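Local atomic coordinates of magnesium-protoporphyrin O-methyltransferase (Synechocystis sp., PDB entry 4QDJ), a protein that transfers a methyl group from S-adenosylmethionine to magnesium-protoporphyrin IX, giving the 13-monomethyl ester on the pathway to chlorophyll. Residues A153-P166 and R218-S230. Residues are numbered along the deposited sequence; the frame is centred on the assembly and turned at random.
Sequences ASLADRRLILSFAP and RFYYSRILEAVRS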
# COMPACT_ATOMS: atom_id res chain seq x y z
N ALA A 153 -8.93 3.46 8.69
CA ALA A 153 -10.35 3.15 8.75
C ALA A 153 -11.19 4.42 8.85
O ALA A 153 -12.27 4.50 8.27
CB ALA A 153 -10.64 2.23 9.92
N SER A 154 -10.67 5.42 9.56
CA SER A 154 -11.39 6.68 9.74
C SER A 154 -11.49 7.48 8.44
O SER A 154 -12.29 8.40 8.33
CB SER A 154 -10.74 7.53 10.83
OG SER A 154 -9.54 8.14 10.38
N LEU A 155 -10.66 7.12 7.46
CA LEU A 155 -10.68 7.80 6.17
C LEU A 155 -11.58 7.09 5.18
O LEU A 155 -11.93 7.64 4.13
CB LEU A 155 -9.26 7.87 5.59
CG LEU A 155 -8.15 8.38 6.51
CD1 LEU A 155 -6.81 8.36 5.77
CD2 LEU A 155 -8.46 9.77 7.03
N ALA A 156 -11.96 5.85 5.50
CA ALA A 156 -12.70 5.01 4.57
C ALA A 156 -14.21 5.05 4.79
O ALA A 156 -14.71 4.54 5.80
CB ALA A 156 -12.20 3.57 4.64
N ASP A 157 -14.93 5.64 3.85
CA ASP A 157 -16.38 5.67 3.91
C ASP A 157 -16.97 4.27 3.78
O ASP A 157 -17.99 3.96 4.41
CB ASP A 157 -16.96 6.56 2.80
CG ASP A 157 -16.75 8.04 3.07
OD1 ASP A 157 -16.55 8.41 4.25
OD2 ASP A 157 -16.80 8.83 2.11
N ARG A 158 -16.34 3.43 2.97
CA ARG A 158 -16.92 2.12 2.67
C ARG A 158 -15.95 0.95 2.78
O ARG A 158 -16.31 -0.10 3.32
CB ARG A 158 -17.55 2.13 1.27
CG ARG A 158 -18.39 0.90 0.98
CD ARG A 158 -19.01 0.99 -0.41
NE ARG A 158 -18.00 1.04 -1.45
CZ ARG A 158 -17.48 -0.04 -2.04
NH1 ARG A 158 -17.88 -1.25 -1.69
NH2 ARG A 158 -16.55 0.11 -2.98
N ARG A 159 -14.73 1.11 2.29
CA ARG A 159 -13.85 -0.04 2.12
C ARG A 159 -12.39 0.22 2.47
O ARG A 159 -11.83 1.26 2.12
CB ARG A 159 -13.97 -0.58 0.69
CG ARG A 159 -13.01 -1.70 0.35
CD ARG A 159 -13.33 -2.33 -0.98
NE ARG A 159 -13.38 -1.35 -2.06
CZ ARG A 159 -13.64 -1.65 -3.33
NH1 ARG A 159 -13.87 -2.91 -3.68
NH2 ARG A 159 -13.67 -0.70 -4.25
N LEU A 160 -11.78 -0.74 3.16
CA LEU A 160 -10.36 -0.70 3.48
C LEU A 160 -9.72 -2.01 3.02
O LEU A 160 -10.17 -3.09 3.40
CB LEU A 160 -10.16 -0.51 4.98
CG LEU A 160 -8.73 -0.50 5.52
CD1 LEU A 160 -7.88 0.56 4.82
CD2 LEU A 160 -8.74 -0.27 7.03
N ILE A 161 -8.69 -1.91 2.19
CA ILE A 161 -7.97 -3.09 1.73
C ILE A 161 -6.55 -3.06 2.28
O ILE A 161 -5.85 -2.05 2.14
CB ILE A 161 -7.94 -3.17 0.19
CG1 ILE A 161 -9.36 -3.38 -0.35
CG2 ILE A 161 -7.02 -4.28 -0.28
CD1 ILE A 161 -9.48 -3.18 -1.84
N LEU A 162 -6.13 -4.15 2.91
CA LEU A 162 -4.81 -4.23 3.53
C LEU A 162 -4.09 -5.49 3.08
O LEU A 162 -4.72 -6.51 2.79
CB LEU A 162 -4.93 -4.28 5.05
CG LEU A 162 -5.70 -3.20 5.80
CD1 LEU A 162 -5.79 -3.57 7.28
CD2 LEU A 162 -5.05 -1.84 5.62
N SER A 163 -2.76 -5.44 3.05
CA SER A 163 -1.97 -6.66 2.94
C SER A 163 -0.88 -6.67 4.00
O SER A 163 -0.39 -5.63 4.42
CB SER A 163 -1.39 -6.84 1.53
OG SER A 163 -0.36 -5.90 1.27
N PHE A 164 -0.52 -7.87 4.44
CA PHE A 164 0.47 -8.04 5.49
C PHE A 164 1.09 -9.42 5.39
O PHE A 164 0.53 -10.31 4.76
CB PHE A 164 -0.16 -7.84 6.87
CG PHE A 164 -1.26 -8.82 7.19
CD1 PHE A 164 -2.55 -8.61 6.73
CD2 PHE A 164 -1.01 -9.95 7.95
CE1 PHE A 164 -3.56 -9.51 7.01
CE2 PHE A 164 -2.01 -10.85 8.24
CZ PHE A 164 -3.29 -10.63 7.77
N ALA A 165 2.26 -9.59 6.01
CA ALA A 165 2.88 -10.90 6.11
C ALA A 165 2.30 -11.61 7.32
O ALA A 165 2.46 -11.14 8.44
CB ALA A 165 4.38 -10.77 6.24
N PRO A 166 1.61 -12.74 7.10
CA PRO A 166 0.96 -13.44 8.21
C PRO A 166 1.96 -14.11 9.15
O PRO A 166 2.99 -14.61 8.71
CB PRO A 166 0.09 -14.49 7.50
CG PRO A 166 0.78 -14.72 6.20
CD PRO A 166 1.38 -13.40 5.80
N ARG A 218 8.39 -18.03 -3.08
CA ARG A 218 9.48 -18.54 -2.27
C ARG A 218 9.92 -17.56 -1.19
O ARG A 218 10.19 -17.96 -0.05
CB ARG A 218 10.66 -18.93 -3.17
CG ARG A 218 11.79 -19.64 -2.44
CD ARG A 218 12.69 -20.38 -3.43
NE ARG A 218 13.91 -20.87 -2.80
CZ ARG A 218 14.62 -21.89 -3.25
NH1 ARG A 218 14.23 -22.55 -4.34
NH2 ARG A 218 15.72 -22.27 -2.62
N PHE A 219 9.98 -16.28 -1.53
CA PHE A 219 10.51 -15.27 -0.61
C PHE A 219 9.53 -14.13 -0.35
O PHE A 219 9.87 -13.15 0.29
CB PHE A 219 11.81 -14.69 -1.16
CG PHE A 219 12.88 -15.71 -1.39
CD1 PHE A 219 13.61 -16.21 -0.32
CD2 PHE A 219 13.17 -16.16 -2.66
CE1 PHE A 219 14.60 -17.15 -0.52
CE2 PHE A 219 14.16 -17.10 -2.87
CZ PHE A 219 14.87 -17.60 -1.80
N TYR A 220 8.30 -14.27 -0.85
CA TYR A 220 7.30 -13.23 -0.70
C TYR A 220 5.97 -13.82 -0.25
O TYR A 220 5.44 -14.72 -0.89
CB TYR A 220 7.14 -12.46 -2.02
CG TYR A 220 6.07 -11.39 -2.00
CD1 TYR A 220 6.36 -10.09 -1.61
CD2 TYR A 220 4.77 -11.68 -2.40
CE1 TYR A 220 5.37 -9.11 -1.60
CE2 TYR A 220 3.78 -10.71 -2.39
CZ TYR A 220 4.09 -9.43 -2.00
OH TYR A 220 3.10 -8.48 -2.00
N TYR A 221 5.45 -13.30 0.85
CA TYR A 221 4.19 -13.79 1.40
C TYR A 221 3.32 -12.61 1.78
O TYR A 221 3.69 -11.80 2.63
CB TYR A 221 4.44 -14.68 2.61
CG TYR A 221 5.38 -15.83 2.34
CD1 TYR A 221 4.90 -17.05 1.89
CD2 TYR A 221 6.75 -15.69 2.52
CE1 TYR A 221 5.76 -18.11 1.63
CE2 TYR A 221 7.62 -16.73 2.26
CZ TYR A 221 7.12 -17.94 1.82
OH TYR A 221 7.98 -18.98 1.57
N SER A 222 2.16 -12.50 1.15
CA SER A 222 1.28 -11.37 1.38
C SER A 222 -0.17 -11.81 1.46
O SER A 222 -0.75 -12.26 0.47
CB SER A 222 1.46 -10.32 0.28
OG SER A 222 0.84 -9.10 0.64
N ARG A 223 -0.74 -11.68 2.65
CA ARG A 223 -2.15 -11.97 2.89
C ARG A 223 -2.95 -10.69 2.63
O ARG A 223 -2.63 -9.65 3.18
CB ARG A 223 -2.34 -12.44 4.33
CG ARG A 223 -3.78 -12.68 4.73
CD ARG A 223 -4.40 -13.86 3.99
NE ARG A 223 -5.61 -14.31 4.65
CZ ARG A 223 -6.69 -14.78 4.02
NH1 ARG A 223 -6.70 -14.85 2.70
NH2 ARG A 223 -7.75 -15.17 4.72
N ILE A 224 -3.98 -10.79 1.79
CA ILE A 224 -4.76 -9.61 1.41
C ILE A 224 -6.17 -9.70 1.97
O ILE A 224 -6.85 -10.71 1.79
CB ILE A 224 -4.84 -9.47 -0.12
CG1 ILE A 224 -3.47 -9.74 -0.76
CG2 ILE A 224 -5.36 -8.09 -0.51
CD1 ILE A 224 -3.52 -9.89 -2.26
N LEU A 225 -6.61 -8.66 2.67
CA LEU A 225 -7.97 -8.60 3.20
C LEU A 225 -8.72 -7.40 2.66
O LEU A 225 -8.23 -6.28 2.69
CB LEU A 225 -7.95 -8.52 4.73
CG LEU A 225 -7.25 -9.65 5.50
CD1 LEU A 225 -7.32 -9.38 6.99
CD2 LEU A 225 -7.87 -10.99 5.16
N GLU A 226 -9.93 -7.65 2.15
CA GLU A 226 -10.85 -6.58 1.80
C GLU A 226 -11.84 -6.43 2.95
O GLU A 226 -12.55 -7.38 3.28
CB GLU A 226 -11.60 -6.89 0.51
CG GLU A 226 -12.62 -5.84 0.13
CD GLU A 226 -13.48 -6.25 -1.06
OE1 GLU A 226 -13.89 -7.43 -1.11
OE2 GLU A 226 -13.73 -5.40 -1.94
N ALA A 227 -11.86 -5.25 3.55
CA ALA A 227 -12.77 -4.98 4.66
C ALA A 227 -13.81 -3.96 4.23
O ALA A 227 -13.48 -2.96 3.59
CB ALA A 227 -12.01 -4.49 5.87
N VAL A 228 -15.07 -4.21 4.57
CA VAL A 228 -16.16 -3.32 4.20
C VAL A 228 -16.92 -2.85 5.44
O VAL A 228 -17.20 -3.64 6.34
CB VAL A 228 -17.12 -3.99 3.20
CG1 VAL A 228 -18.36 -3.14 2.98
CG2 VAL A 228 -16.41 -4.26 1.88
N ARG A 229 -17.22 -1.56 5.49
CA ARG A 229 -17.93 -0.97 6.61
C ARG A 229 -19.34 -1.56 6.71
O ARG A 229 -20.12 -1.49 5.76
CB ARG A 229 -17.99 0.55 6.46
CG ARG A 229 -18.37 1.30 7.72
CD ARG A 229 -18.29 2.80 7.52
NE ARG A 229 -16.91 3.31 7.56
CZ ARG A 229 -16.24 3.56 8.67
NH1 ARG A 229 -16.80 3.34 9.85
NH2 ARG A 229 -15.00 4.03 8.61
N SER A 230 -19.65 -2.15 7.86
CA SER A 230 -20.94 -2.80 8.06
C SER A 230 -21.94 -1.88 8.74
O SER A 230 -21.70 -0.68 8.89
CB SER A 230 -20.77 -4.09 8.86
OG SER A 230 -20.15 -3.83 10.11
O HOH W 1 -16.78 -4.19 -2.44
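Arg159 and Glu226 form a salt bridge between antiparallel strands 159-164 and 221-229, neighbours in the seven-stranded 3-2-1-4-5-7-6 sheet of class I methyltransferases. The pair illustrates how a buried charge pair, backbone bonds and packing on both faces join two strands. NH1 of Arg159 reaches Glu226 OE2 over 3.0 Å, nearly along the C-O axis, with guanidinium and carboxylate only 22° from coplanar. Arg159 turns back at chi3 (55°) to bring NH1 to the acid; Asp58 is a second partner for this nitrogen, and Arg211 for Glu226 OE2, so the two acids and two arginines probably offset one another's charge.

At the strand end, Arg229 grips one acceptor side-on: NE and NH2 both donate hydrogen bonds to Ala156 O, at 3.1 and 2.9 Å, and this oxygen lies in the guanidinium plane. This ties the end of the C-terminal strand to the turn between helix 142-155 and strand 159-164. Shortening Arg229 to an alanine would probably leave Ala156 O without both side-chain donors and the turn less firmly held to the strand.

Paired N-H and C=O groups join Leu160 to Ala227, Leu162 to Leu225 and Phe164 to Arg223, and a lone hydrogen bond runs from Arg229 N to Arg158 O. Ser163 and Ser222 share Asp135 as a hydrogen-bond partner; the side chain of Ser163 lies about 6 Å from the bound S-adenosylmethionine.

On the face with Arg159 and Glu226, CG2 of Ile161 meets CG2 of Ile224 at 4.2 Å. On the other, the Phe164 ring receives Leu225 CD1 at its edge, 3.8 Å from CE1, while Arg223 CB lies over one face, 4.2 Å from the ring centroid in a CH-pi contact.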